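Side-chain contacts in pesticidial crystal protein CRY2AA (Bacillus thuringiensis serovar kurstaki, PDB 1I5P), which kills dipteran and lepidopteran larvae by binding to their midgut epithelial cells and promoting colloidosmotic lysis: residues 510-515 / 519-524; 583-588 / 618-623. All blocks are in the same frame, centred on the assembly; numbering follows the deposited sequence.

Contact 1: 510-515 / 519-524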
loop_
_atom_site.group_PDB
_atom_site.type_symbol
_atom_site.label_atom_id
_atom_site.label_comp_id
_atom_site.label_asym_id
_atom_site.label_seq_id
_atom_site.Cartn_x
_atom_site.Cartn_y
_atom_site.Cartn_z
ATOM N N THR A 510 -14.466 -0.038 -16.748
ATOM C CA THR A 510 -14.106 -0.038 -15.330
ATOM C C THR A 510 -12.606 0.180 -15.187
ATOM O O THR A 510 -11.810 -0.533 -15.795
ATOM C CB THR A 510 -14.493 -1.376 -14.654
ATOM O OG1 THR A 510 -15.914 -1.545 -14.718
ATOM C CG2 THR A 510 -14.047 -1.393 -13.193
ATOM N N PHE A 511 -12.221 1.155 -14.369
ATOM C CA PHE A 511 -10.808 1.470 -14.190
ATOM C C PHE A 511 -10.343 1.525 -12.743
ATOM O O PHE A 511 -11.115 1.805 -11.833
ATOM C CB PHE A 511 -10.484 2.820 -14.847
ATOM C CG PHE A 511 -10.891 2.910 -16.289
ATOM C CD1 PHE A 511 -12.225 3.101 -16.637
ATOM C CD2 PHE A 511 -9.945 2.769 -17.300
ATOM C CE1 PHE A 511 -12.614 3.154 -17.973
ATOM C CE2 PHE A 511 -10.323 2.818 -18.642
ATOM C CZ PHE A 511 -11.663 3.010 -18.979
ATOM N N ILE A 512 -9.059 1.254 -12.548
ATOM C CA ILE A 512 -8.469 1.330 -11.223
ATOM C C ILE A 512 -8.059 2.790 -11.100
ATOM O O ILE A 512 -7.422 3.330 -11.998
ATOM C CB ILE A 512 -7.240 0.406 -11.107
ATOM C CG1 ILE A 512 -7.689 -1.049 -11.274
ATOM C CG2 ILE A 512 -6.552 0.608 -9.763
ATOM C CD1 ILE A 512 -6.565 -2.061 -11.225
ATOM N N SER A 513 -8.456 3.430 -10.004
ATOM C CA SER A 513 -8.156 4.836 -9.782
ATOM C C SER A 513 -7.312 5.060 -8.527
ATOM O O SER A 513 -7.720 4.731 -7.414
ATOM C CB SER A 513 -9.466 5.626 -9.681
ATOM O OG SER A 513 -9.231 7.004 -9.444
ATOM N N GLU A 514 -6.133 5.628 -8.730
ATOM C CA GLU A 514 -5.185 5.918 -7.660
ATOM C C GLU A 514 -5.793 6.641 -6.449
ATOM O O GLU A 514 -6.607 7.556 -6.604
ATOM C CB GLU A 514 -4.031 6.745 -8.247
ATOM C CG GLU A 514 -3.157 7.448 -7.230
ATOM C CD GLU A 514 -1.900 8.040 -7.845
ATOM O OE1 GLU A 514 -2.019 8.938 -8.707
ATOM O OE2 GLU A 514 -0.792 7.609 -7.463
ATOM N N LYS A 515 -5.402 6.204 -5.250
ATOM C CA LYS A 515 -5.856 6.815 -3.998
ATOM C C LYS A 515 -4.671 6.953 -3.046
ATOM O O LYS A 515 -3.732 6.165 -3.101
ATOM C CB LYS A 515 -6.953 5.967 -3.344
ATOM C CG LYS A 515 -8.254 5.949 -4.128
ATOM C CD LYS A 515 -8.827 7.352 -4.241
ATOM C CE LYS A 515 -9.988 7.399 -5.224
ATOM N NZ LYS A 515 -9.544 7.043 -6.602
ATOM N N GLN A 519 -6.052 2.891 1.623
ATOM C CA GLN A 519 -5.471 1.552 1.769
ATOM C C GLN A 519 -5.445 0.839 0.419
ATOM O O GLN A 519 -5.709 -0.357 0.324
ATOM C CB GLN A 519 -6.266 0.715 2.777
ATOM C CG GLN A 519 -6.299 1.278 4.194
ATOM C CD GLN A 519 -4.955 1.208 4.909
ATOM O OE1 GLN A 519 -4.838 1.627 6.062
ATOM N NE2 GLN A 519 -3.941 0.675 4.234
ATOM N N GLY A 520 -5.118 1.587 -0.626
ATOM C CA GLY A 520 -5.064 1.013 -1.957
ATOM C C GLY A 520 -5.916 1.814 -2.912
ATOM O O GLY A 520 -6.622 2.726 -2.494
ATOM N N ASP A 521 -5.867 1.480 -4.196
ATOM C CA ASP A 521 -6.651 2.224 -5.173
ATOM C C ASP A 521 -8.116 1.809 -5.174
ATOM O O ASP A 521 -8.495 0.802 -4.573
ATOM C CB ASP A 521 -6.051 2.064 -6.577
ATOM C CG ASP A 521 -4.633 2.604 -6.670
ATOM O OD1 ASP A 521 -4.265 3.464 -5.833
ATOM O OD2 ASP A 521 -3.884 2.178 -7.581
ATOM N N SER A 522 -8.940 2.606 -5.845
ATOM C CA SER A 522 -10.364 2.326 -5.924
ATOM C C SER A 522 -10.745 1.781 -7.297
ATOM O O SER A 522 -9.947 1.814 -8.242
ATOM C CB SER A 522 -11.176 3.594 -5.630
ATOM O OG SER A 522 -10.946 4.593 -6.612
ATOM N N LEU A 523 -11.967 1.265 -7.388
ATOM C CA LEU A 523 -12.484 0.724 -8.635
ATOM C C LEU A 523 -13.528 1.727 -9.120
ATOM O O LEU A 523 -14.550 1.942 -8.462
ATOM C CB LEU A 523 -13.122 -0.649 -8.386
ATOM C CG LEU A 523 -13.049 -1.680 -9.517
ATOM C CD1 LEU A 523 -11.598 -1.876 -9.958
ATOM C CD2 LEU A 523 -13.652 -3.005 -9.040
ATOM N N ARG A 524 -13.259 2.359 -10.258
ATOM C CA ARG A 524 -14.186 3.343 -10.798
ATOM C C ARG A 524 -15.076 2.751 -11.884
ATOM O O ARG A 524 -14.592 2.318 -12.931
ATOM C CB ARG A 524 -13.425 4.548 -11.363
ATOM C CG ARG A 524 -14.346 5.667 -11.837
ATOM C CD ARG A 524 -13.587 6.850 -12.437
ATOM N NE ARG A 524 -12.922 6.523 -13.698
ATOM C CZ ARG A 524 -11.603 6.518 -13.870
ATOM N NH1 ARG A 524 -10.797 6.820 -12.860
ATOM N NH2 ARG A 524 -11.087 6.233 -15.057
HETATM O O HOH W 1 -7.763 5.995 -13.262
HETATM O O HOH W 2 -4.284 4.462 -0.597
HETATM O O HOH W 3 -2.087 4.366 -4.696
#

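Contact 2: 583-588 / 618-623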
loop_
_atom_site.group_PDB
_atom_site.type_symbol
_atom_site.label_atom_id
_atom_site.label_comp_id
_atom_site.label_asym_id
_atom_site.label_seq_id
_atom_site.Cartn_x
_atom_site.Cartn_y
_atom_site.Cartn_z
ATOM N N ASN A 583 -7.705 12.331 -4.522
ATOM C CA ASN A 583 -7.594 12.291 -5.977
ATOM C C ASN A 583 -8.950 12.506 -6.662
ATOM O O ASN A 583 -9.272 11.850 -7.652
ATOM C CB ASN A 583 -6.988 10.951 -6.409
ATOM C CG ASN A 583 -6.629 10.916 -7.879
ATOM O OD1 ASN A 583 -6.201 11.915 -8.446
ATOM N ND2 ASN A 583 -6.793 9.753 -8.500
ATOM N N GLY A 584 -9.746 13.426 -6.122
ATOM C CA GLY A 584 -11.048 13.707 -6.707
ATOM C C GLY A 584 -12.211 13.003 -6.028
ATOM O O GLY A 584 -13.350 13.462 -6.101
ATOM N N ALA A 585 -11.936 11.888 -5.361
ATOM C CA ALA A 585 -12.989 11.144 -4.680
ATOM C C ALA A 585 -13.259 11.711 -3.287
ATOM O O ALA A 585 -12.342 12.148 -2.597
ATOM C CB ALA A 585 -12.609 9.665 -4.581
ATOM N N ARG A 586 -14.525 11.719 -2.890
ATOM C CA ARG A 586 -14.922 12.200 -1.569
ATOM C C ARG A 586 -15.697 11.057 -0.941
ATOM O O ARG A 586 -16.918 10.955 -1.085
ATOM C CB ARG A 586 -15.808 13.438 -1.683
ATOM C CG ARG A 586 -15.063 14.671 -2.141
ATOM C CD ARG A 586 -16.028 15.793 -2.440
ATOM N NE ARG A 586 -15.674 16.451 -3.687
ATOM C CZ ARG A 586 -16.515 17.176 -4.411
ATOM N NH1 ARG A 586 -17.771 17.340 -4.010
ATOM N NH2 ARG A 586 -16.103 17.729 -5.542
ATOM N N PHE A 587 -14.973 10.194 -0.240
ATOM C CA PHE A 587 -15.578 9.021 0.354
ATOM C C PHE A 587 -16.587 9.254 1.462
ATOM O O PHE A 587 -16.610 10.293 2.126
ATOM C CB PHE A 587 -14.480 8.053 0.837
ATOM C CG PHE A 587 -14.084 8.228 2.284
ATOM C CD1 PHE A 587 -14.873 7.707 3.310
ATOM C CD2 PHE A 587 -12.906 8.888 2.621
ATOM C CE1 PHE A 587 -14.493 7.839 4.645
ATOM C CE2 PHE A 587 -12.516 9.026 3.956
ATOM C CZ PHE A 587 -13.311 8.500 4.967
ATOM N N SER A 588 -17.431 8.248 1.630
ATOM C CA SER A 588 -18.441 8.212 2.664
ATOM C C SER A 588 -18.631 6.729 2.922
ATOM O O SER A 588 -18.583 5.929 1.987
ATOM C CB SER A 588 -19.752 8.825 2.186
ATOM O OG SER A 588 -20.693 8.829 3.245
ATOM N N ASP A 618 -17.020 5.385 -7.510
ATOM C CA ASP A 618 -15.781 4.835 -6.969
ATOM C C ASP A 618 -16.059 3.881 -5.815
ATOM O O ASP A 618 -16.552 4.294 -4.769
ATOM C CB ASP A 618 -14.863 5.950 -6.460
ATOM C CG ASP A 618 -13.998 6.554 -7.557
ATOM O OD1 ASP A 618 -12.961 5.954 -7.907
ATOM O OD2 ASP A 618 -14.359 7.633 -8.068
ATOM N N LEU A 619 -15.749 2.603 -6.013
ATOM C CA LEU A 619 -15.913 1.607 -4.958
ATOM C C LEU A 619 -14.522 1.650 -4.324
ATOM O O LEU A 619 -13.556 1.150 -4.907
ATOM C CB LEU A 619 -16.166 0.220 -5.552
ATOM C CG LEU A 619 -17.124 -0.731 -4.825
ATOM C CD1 LEU A 619 -16.643 -2.153 -5.059
ATOM C CD2 LEU A 619 -17.195 -0.433 -3.333
ATOM N N MET A 620 -14.423 2.249 -3.139
ATOM C CA MET A 620 -13.135 2.413 -2.471
ATOM C C MET A 620 -12.691 1.361 -1.459
ATOM O O MET A 620 -11.512 0.996 -1.427
ATOM C CB MET A 620 -13.090 3.805 -1.848
ATOM C CG MET A 620 -13.283 4.897 -2.897
ATOM S SD MET A 620 -13.537 6.515 -2.192
ATOM C CE MET A 620 -11.848 6.889 -1.693
ATOM N N ASN A 621 -13.608 0.891 -0.616
ATOM C CA ASN A 621 -13.260 -0.140 0.354
ATOM C C ASN A 621 -14.481 -0.940 0.773
ATOM O O ASN A 621 -15.611 -0.451 0.745
ATOM C CB ASN A 621 -12.603 0.457 1.605
ATOM C CG ASN A 621 -11.588 -0.501 2.249
ATOM O OD1 ASN A 621 -11.606 -1.712 2.003
ATOM N ND2 ASN A 621 -10.699 0.047 3.078
ATOM N N ILE A 622 -14.227 -2.180 1.162
ATOM C CA ILE A 622 -15.268 -3.086 1.610
ATOM C C ILE A 622 -14.852 -3.467 3.019
ATOM O O ILE A 622 -13.804 -4.085 3.217
ATOM C CB ILE A 622 -15.320 -4.352 0.715
ATOM C CG1 ILE A 622 -15.609 -3.950 -0.733
ATOM C CG2 ILE A 622 -16.388 -5.319 1.222
ATOM C CD1 ILE A 622 -15.332 -5.060 -1.750
ATOM N N MET A 623 -15.654 -3.097 4.004
ATOM C CA MET A 623 -15.290 -3.424 5.371
ATOM C C MET A 623 -16.387 -4.054 6.200
ATOM O O MET A 623 -17.515 -3.558 6.252
ATOM C CB MET A 623 -14.755 -2.187 6.093
ATOM C CG MET A 623 -15.578 -0.957 5.873
ATOM S SD MET A 623 -14.790 0.150 4.708
ATOM C CE MET A 623 -15.492 1.698 5.267
#

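Contact 1: 510-515 / 519-524
F511 and R524 face each other at the outer end of a beta hairpin, and their backbones form a hydrogen-bonded antiparallel pair. R524 N donates to F511 O (2.7 Å), and F511 N donates in return to R524 O. Two residues further in, S513 and S522 exchange the same two backbone hydrogen bonds. Between these hydrogen-bonded pairs, I512 and L523 form a non-hydrogen-bonded pair on the other face, where I512 CG1 lies 4.2 Å from L523 CD1.

On the face of F511 and R524, the arginine chain runs extended to CG and CD and then bends at chi3 (68°), which lays the guanidinium over the neighbouring strand. R524 NH2 comes to 3.5 Å from F511 CB, which sits over one face of the guanidinium; the ring plane is 18° from that of the guanidinium, but NH2 approaches the ring obliquely. NH1 reaches back through a water to I512 O, while NE is held by a salt bridge to E526.

Polar side chains fasten the turn end. D521 OD1 accepts K515 N (3.0 Å) from above the carboxylate plane and also takes a water shared with K515 O; its OD2 is bonded to Q301. K515 folds back at chi2 (-61°) and chi4, bringing NZ to S522 OG at 2.8 Å and to E514 O, above that carbonyl's plane. One ammonium group thus links the turn to the second strand.

The hairpin of strands 510-513 and 522-525 joins its sheet through strand 617-626, where L523 pairs with L619. At the turn, W293 and Y297 of helix 293-300 bond E514, tying the hairpin to that helix.

Contact 2: 583-588 / 618-623
Apolar packing of M620 against A585 and F587 joins segments 583-588 and 618-623, which lie in the same sheet but are not direct neighbours: strand 541-550 pairs with both strands 585-597 and 617-626. The CA atoms of F587 and M620 are accordingly 7.6 Å apart, too far for backbone pairing, and the side chain of M620 spans the separation.

M620 leaves its strand with CG beside the backbone N (chi1 -58°), continues extended through chi2 and turns at chi3, so that its sulfur and terminal methyl meet the other segment together. M620 SD lies 3.5 Å and M620 CE 3.8 Å from F587 CB. A585 CB touches the same thioether, 4.1 Å from M620 SD. F587 offers only its CB here: its ring leads away from M620 and makes a cation-pi interaction with R548 of the intervening strand. D618 borders the packing with OD2 4.4 Å from A585 CB, while its OD1 is bonded to S522.

Backbone bonds to strand 541-550 hold each side, from M620 to R548 and from S588 to V549. M620 and N621 both face R548, forming a classic beta bulge in strand 617-626, within the C-terminal lectin-like jelly-roll sandwich of this three-domain toxin.

Contacts 1 and 2 lie side by side in one sheet, their centres about 8 Å apart, and meet through the neighbouring strands 522-525 and 617-626. L619 N bonds L523 O at 2.8 Å, so the hairpin of contact 1 is stitched directly to the strand that carries M620. Side chains meet along the same seam: S522 OG lies 2.8 Å from D618 OD1, a probable hydrogen bond, and K515 CE packs at 3.5 Å on A585 CB. N583 ND2 also bonds E514 O, which joins the turn of the hairpin to the start of segment 583-588. Both contacts lie within the C-terminal delta endotoxin domain.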